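Local coordinates for protein arginine N-methyltransferase SFM1 (Saccharomyces cerevisiae, PDB 5C74), which transfers a methyl group from S-adenosyl-L-methionine to an arginine of ribosomal protein S3, leaving it monomethylated, at residues 77-91 against 120-134. Sequence-based numbering, arbitrary orientation.
Sequences DGRVCLLDPRATIDL and LKTAYPNLLISRRLG
The Arg132 guanidinium lies between Thr88 O over one face and the Gly134 carbonyl carbon over the other, with the Asp90 carboxylate at its edge, the two planes 29° apart. This salt bridge is side-on: Arg132 NE reaches Asp90 OD1 at 2.8 Å, and Arg132 NH2 reaches Asp90 OD2 at 3.2 Å. Arg131 has Ile89 CG2 over one guanidinium face, its NE being salt-bridged to Asp95. Arg131 ends the edge strand 128-131 and Arg132 follows it; the strand pairs in parallel with 80-83 in the sheet of this SPOUT-family fold, and strand 101-104 lies on the far side of 80-83. Past the strands, 89-91 returns to Arg132, whose N and O bond to Ile89 O and Leu91 N. An alanine in place of Arg132 would probably leave the Asp90 carboxylate without its charged mate and freer to turn. On the face carrying Leu82, Leu128 CD2 packs against Val80 CG1 at 3.5 Å. With CG anti to the backbone N (chi1 -173°), Asp84 extends OD2 to Ser130 OG, which donates to its anti lone pair and itself accepts from Lys121 NZ. Asp90 OD1 has a second donor, Gly134 N at 2.9 Å, arriving from the opposite face of the carboxylate to Arg132 NE.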
loop_
_atom_site.group_PDB
_atom_site.type_symbol
_atom_site.label_atom_id
_atom_site.label_comp_id
_atom_site.label_asym_id
_atom_site.label_seq_id
_atom_site.Cartn_x
_atom_site.Cartn_y
_atom_site.Cartn_z
ATOM N N ASP A 77 8.224 30.213 8.150
ATOM C CA ASP A 77 8.738 29.767 9.434
ATOM C C ASP A 77 7.758 30.093 10.563
ATOM O O ASP A 77 7.228 31.208 10.650
ATOM C CB ASP A 77 10.109 30.395 9.703
ATOM C CG ASP A 77 11.210 29.795 8.831
ATOM O OD1 ASP A 77 10.971 28.765 8.155
ATOM O OD2 ASP A 77 12.331 30.348 8.837
ATOM N N GLY A 78 7.491 29.091 11.396
ATOM C CA GLY A 78 6.589 29.237 12.520
ATOM C C GLY A 78 5.123 29.171 12.141
ATOM O O GLY A 78 4.261 29.201 13.013
ATOM N N ARG A 79 4.828 29.067 10.847
ATOM C CA ARG A 79 3.433 29.001 10.411
ATOM C C ARG A 79 3.098 27.626 9.837
ATOM O O ARG A 79 2.076 27.455 9.171
ATOM C CB ARG A 79 3.129 30.103 9.382
ATOM C CG ARG A 79 3.418 31.513 9.919
ATOM C CD ARG A 79 2.785 32.600 9.035
ATOM N NE ARG A 79 1.377 32.295 8.804
ATOM C CZ ARG A 79 0.384 32.666 9.610
ATOM N NH1 ARG A 79 0.631 33.410 10.686
ATOM N NH2 ARG A 79 -0.866 32.316 9.325
ATOM N N VAL A 80 3.960 26.650 10.106
ATOM C CA VAL A 80 3.678 25.268 9.709
ATOM C C VAL A 80 3.552 24.405 10.960
ATOM O O VAL A 80 4.487 24.318 11.754
ATOM C CB VAL A 80 4.779 24.717 8.778
ATOM C CG1 VAL A 80 4.468 23.295 8.383
ATOM C CG2 VAL A 80 4.923 25.612 7.522
ATOM N N CYS A 81 2.388 23.790 11.134
ATOM C CA CYS A 81 2.101 22.975 12.302
ATOM C C CYS A 81 2.462 21.519 12.054
ATOM O O CYS A 81 2.174 20.970 10.993
ATOM C CB CYS A 81 0.621 23.092 12.680
ATOM S SG CYS A 81 0.194 22.097 14.124
ATOM N N LEU A 82 3.104 20.889 13.027
ATOM C CA LEU A 82 3.415 19.473 12.898
ATOM C C LEU A 82 2.575 18.682 13.895
ATOM O O LEU A 82 2.614 18.960 15.090
ATOM C CB LEU A 82 4.904 19.219 13.135
ATOM C CG LEU A 82 5.334 17.750 13.171
ATOM C CD1 LEU A 82 5.281 17.120 11.756
ATOM C CD2 LEU A 82 6.730 17.642 13.763
ATOM N N LEU A 83 1.790 17.726 13.407
ATOM C CA LEU A 83 1.111 16.795 14.311
ATOM C C LEU A 83 2.165 16.073 15.119
ATOM O O LEU A 83 3.069 15.450 14.565
ATOM C CB LEU A 83 0.256 15.774 13.558
ATOM C CG LEU A 83 -0.377 14.734 14.504
ATOM C CD1 LEU A 83 -1.362 15.423 15.460
ATOM C CD2 LEU A 83 -1.058 13.599 13.742
ATOM N N ASP A 84 2.062 16.160 16.436
ATOM C CA ASP A 84 3.116 15.630 17.285
ATOM C C ASP A 84 2.475 14.941 18.496
ATOM O O ASP A 84 2.011 15.609 19.410
ATOM C CB ASP A 84 4.053 16.767 17.710
ATOM C CG ASP A 84 5.286 16.288 18.474
ATOM O OD1 ASP A 84 5.390 15.084 18.805
ATOM O OD2 ASP A 84 6.152 17.144 18.768
ATOM N N PRO A 85 2.449 13.602 18.497
ATOM C CA PRO A 85 1.863 12.875 19.637
ATOM C C PRO A 85 2.644 13.053 20.943
ATOM O O PRO A 85 2.105 12.747 22.011
ATOM C CB PRO A 85 1.894 11.412 19.177
ATOM C CG PRO A 85 2.948 11.359 18.111
ATOM C CD PRO A 85 2.902 12.698 17.426
ATOM N N ARG A 86 3.875 13.557 20.870
ATOM C CA ARG A 86 4.665 13.792 22.082
ATOM C C ARG A 86 4.464 15.201 22.641
ATOM O O ARG A 86 4.985 15.538 23.709
ATOM C CB ARG A 86 6.151 13.544 21.799
ATOM C CG ARG A 86 6.464 12.152 21.264
ATOM C CD ARG A 86 6.636 11.123 22.376
ATOM N NE ARG A 86 5.398 10.903 23.115
ATOM C CZ ARG A 86 4.404 10.122 22.702
ATOM N NH1 ARG A 86 4.504 9.467 21.553
ATOM N NH2 ARG A 86 3.310 9.989 23.442
ATOM N N ALA A 87 3.724 16.034 21.911
ATOM C CA ALA A 87 3.439 17.392 22.368
ATOM C C ALA A 87 2.330 17.353 23.407
ATOM O O ALA A 87 1.628 16.352 23.517
ATOM C CB ALA A 87 3.043 18.289 21.192
ATOM N N THR A 88 2.150 18.431 24.160
ATOM C CA THR A 88 1.037 18.460 25.107
ATOM C C THR A 88 -0.030 19.473 24.726
ATOM O O THR A 88 -1.164 19.353 25.147
ATOM C CB THR A 88 1.513 18.762 26.552
ATOM O OG1 THR A 88 2.033 20.097 26.638
ATOM C CG2 THR A 88 2.573 17.769 26.972
ATOM N N ILE A 89 0.332 20.483 23.945
ATOM C CA ILE A 89 -0.624 21.524 23.585
ATOM C C ILE A 89 -1.518 21.041 22.437
ATOM O O ILE A 89 -1.018 20.750 21.358
ATOM C CB ILE A 89 0.094 22.829 23.164
ATOM C CG1 ILE A 89 0.909 23.387 24.338
ATOM C CG2 ILE A 89 -0.913 23.840 22.676
ATOM C CD1 ILE A 89 1.727 24.612 23.995
ATOM N N ASP A 90 -2.829 20.944 22.666
ATOM C CA ASP A 90 -3.752 20.579 21.592
ATOM C C ASP A 90 -3.954 21.741 20.635
ATOM O O ASP A 90 -3.964 22.897 21.049
ATOM C CB ASP A 90 -5.120 20.160 22.139
ATOM C CG ASP A 90 -5.143 18.735 22.652
ATOM O OD1 ASP A 90 -4.366 17.888 22.165
ATOM O OD2 ASP A 90 -5.948 18.469 23.566
ATOM N N LEU A 91 -4.149 21.423 19.362
ATOM C CA LEU A 91 -4.604 22.408 18.388
ATOM C C LEU A 91 -5.910 23.017 18.874
ATOM O O LEU A 91 -6.808 22.291 19.303
ATOM C CB LEU A 91 -4.798 21.752 17.019
ATOM C CG LEU A 91 -4.987 22.671 15.817
ATOM C CD1 LEU A 91 -3.682 23.397 15.508
ATOM C CD2 LEU A 91 -5.448 21.860 14.605
ATOM N N LEU A 120 12.860 16.215 11.110
ATOM C CA LEU A 120 12.295 17.394 10.444
ATOM C C LEU A 120 12.759 18.670 11.120
ATOM O O LEU A 120 13.194 19.620 10.466
ATOM C CB LEU A 120 10.771 17.321 10.432
ATOM C CG LEU A 120 10.140 16.404 9.382
ATOM C CD1 LEU A 120 8.663 16.177 9.668
ATOM C CD2 LEU A 120 10.318 17.006 7.993
ATOM N N LYS A 121 12.662 18.694 12.447
ATOM C CA LYS A 121 13.029 19.889 13.205
ATOM C C LYS A 121 14.524 20.178 13.161
ATOM O O LYS A 121 14.950 21.335 13.160
ATOM C CB LYS A 121 12.566 19.744 14.653
ATOM C CG LYS A 121 11.060 19.855 14.781
ATOM C CD LYS A 121 10.648 19.905 16.228
ATOM C CE LYS A 121 9.127 19.982 16.354
ATOM N NZ LYS A 121 8.743 20.350 17.740
ATOM N N THR A 122 15.329 19.128 13.114
ATOM C CA THR A 122 16.761 19.312 12.982
ATOM C C THR A 122 17.110 19.864 11.590
ATOM O O THR A 122 18.024 20.689 11.444
ATOM C CB THR A 122 17.523 17.985 13.225
ATOM O OG1 THR A 122 17.259 17.528 14.564
ATOM C CG2 THR A 122 19.022 18.180 13.045
ATOM N N ALA A 123 16.391 19.410 10.568
ATOM C CA ALA A 123 16.634 19.914 9.217
ATOM C C ALA A 123 16.185 21.367 9.074
ATOM O O ALA A 123 16.863 22.171 8.433
ATOM C CB ALA A 123 15.935 19.047 8.188
ATOM N N TYR A 124 15.051 21.692 9.690
ATOM C CA TYR A 124 14.422 23.012 9.555
ATOM C C TYR A 124 14.000 23.571 10.915
ATOM O O TYR A 124 12.806 23.635 11.221
ATOM C CB TYR A 124 13.212 22.915 8.619
ATOM C CG TYR A 124 13.551 22.256 7.294
ATOM C CD1 TYR A 124 14.450 22.853 6.419
ATOM C CD2 TYR A 124 12.977 21.040 6.921
ATOM C CE1 TYR A 124 14.778 22.254 5.206
ATOM C CE2 TYR A 124 13.293 20.438 5.697
ATOM C CZ TYR A 124 14.195 21.050 4.852
ATOM O OH TYR A 124 14.521 20.473 3.637
ATOM N N PRO A 125 14.985 23.982 11.734
ATOM C CA PRO A 125 14.677 24.315 13.129
ATOM C C PRO A 125 13.777 25.546 13.299
ATOM O O PRO A 125 13.118 25.647 14.331
ATOM C CB PRO A 125 16.065 24.540 13.751
ATOM C CG PRO A 125 16.984 24.774 12.609
ATOM C CD PRO A 125 16.433 23.982 11.468
ATOM N N ASN A 126 13.730 26.436 12.313
ATOM C CA ASN A 126 12.845 27.606 12.370
ATOM C C ASN A 126 11.419 27.342 11.884
ATOM O O ASN A 126 10.531 28.186 12.027
ATOM C CB ASN A 126 13.426 28.739 11.530
ATOM C CG ASN A 126 14.772 29.194 12.022
ATOM O OD1 ASN A 126 15.021 29.236 13.226
ATOM N ND2 ASN A 126 15.654 29.547 11.093
ATOM N N LEU A 127 11.197 26.181 11.286
ATOM C CA LEU A 127 9.979 25.990 10.489
ATOM C C LEU A 127 8.720 25.562 11.257
ATOM O O LEU A 127 7.642 26.134 11.066
ATOM C CB LEU A 127 10.259 24.957 9.394
ATOM C CG LEU A 127 9.095 24.630 8.469
ATOM C CD1 LEU A 127 8.672 25.865 7.697
ATOM C CD2 LEU A 127 9.484 23.477 7.517
ATOM N N LEU A 128 8.846 24.547 12.108
ATOM C CA LEU A 128 7.670 23.829 12.602
ATOM C C LEU A 128 7.295 24.139 14.050
ATOM O O LEU A 128 8.157 24.391 14.889
ATOM C CB LEU A 128 7.900 22.319 12.474
ATOM C CG LEU A 128 8.280 21.880 11.064
ATOM C CD1 LEU A 128 8.995 20.549 11.108
ATOM C CD2 LEU A 128 7.032 21.790 10.231
ATOM N N ILE A 129 5.996 24.091 14.320
ATOM C CA ILE A 129 5.455 24.194 15.676
ATOM C C ILE A 129 4.598 22.961 15.947
ATOM O O ILE A 129 3.678 22.660 15.189
ATOM C CB ILE A 129 4.599 25.476 15.855
ATOM C CG1 ILE A 129 5.420 26.732 15.539
ATOM C CG2 ILE A 129 4.012 25.543 17.271
ATOM C CD1 ILE A 129 6.490 27.036 16.555
ATOM N N SER A 130 4.907 22.234 17.018
ATOM C CA SER A 130 4.185 21.013 17.351
ATOM C C SER A 130 2.801 21.278 17.955
ATOM O O SER A 130 2.639 22.182 18.780
ATOM C CB SER A 130 5.005 20.172 18.340
ATOM O OG SER A 130 6.160 19.616 17.732
ATOM N N ARG A 131 1.820 20.478 17.549
ATOM C CA ARG A 131 0.520 20.423 18.221
ATOM C C ARG A 131 0.040 18.995 18.327
ATOM O O ARG A 131 0.298 18.180 17.445
ATOM C CB ARG A 131 -0.534 21.237 17.480
ATOM C CG ARG A 131 -0.362 22.745 17.613
ATOM C CD ARG A 131 -0.645 23.220 19.023
ATOM N NE ARG A 131 -0.737 24.679 19.069
ATOM C CZ ARG A 131 0.281 25.473 19.369
ATOM N NH1 ARG A 131 1.473 24.944 19.633
ATOM N NH2 ARG A 131 0.114 26.795 19.384
ATOM N N ARG A 132 -0.684 18.707 19.404
ATOM C CA ARG A 132 -1.367 17.432 19.569
ATOM C C ARG A 132 -2.804 17.529 19.060
ATOM O O ARG A 132 -3.367 18.616 19.002
ATOM C CB ARG A 132 -1.360 17.027 21.061
ATOM C CG ARG A 132 -1.651 15.570 21.326
ATOM C CD ARG A 132 -1.679 15.282 22.831
ATOM N NE ARG A 132 -2.799 15.952 23.495
ATOM C CZ ARG A 132 -3.248 15.634 24.708
ATOM N NH1 ARG A 132 -2.679 14.649 25.393
ATOM N NH2 ARG A 132 -4.272 16.296 25.235
ATOM N N LEU A 133 -3.399 16.396 18.688
ATOM C CA LEU A 133 -4.842 16.339 18.453
ATOM C C LEU A 133 -5.469 15.325 19.414
ATOM O O LEU A 133 -5.929 14.261 18.993
ATOM C CB LEU A 133 -5.168 15.945 17.007
ATOM C CG LEU A 133 -4.939 16.934 15.870
ATOM C CD1 LEU A 133 -5.253 16.238 14.525
ATOM C CD2 LEU A 133 -5.792 18.195 16.038
ATOM N N GLY A 134 -5.475 15.652 20.701
ATOM C CA GLY A 134 -6.012 14.746 21.707
ATOM C C GLY A 134 -5.069 13.601 22.012
ATOM O O GLY A 134 -4.016 13.471 21.394
HETATM O O HOH W 1 14.731 29.680 8.477
#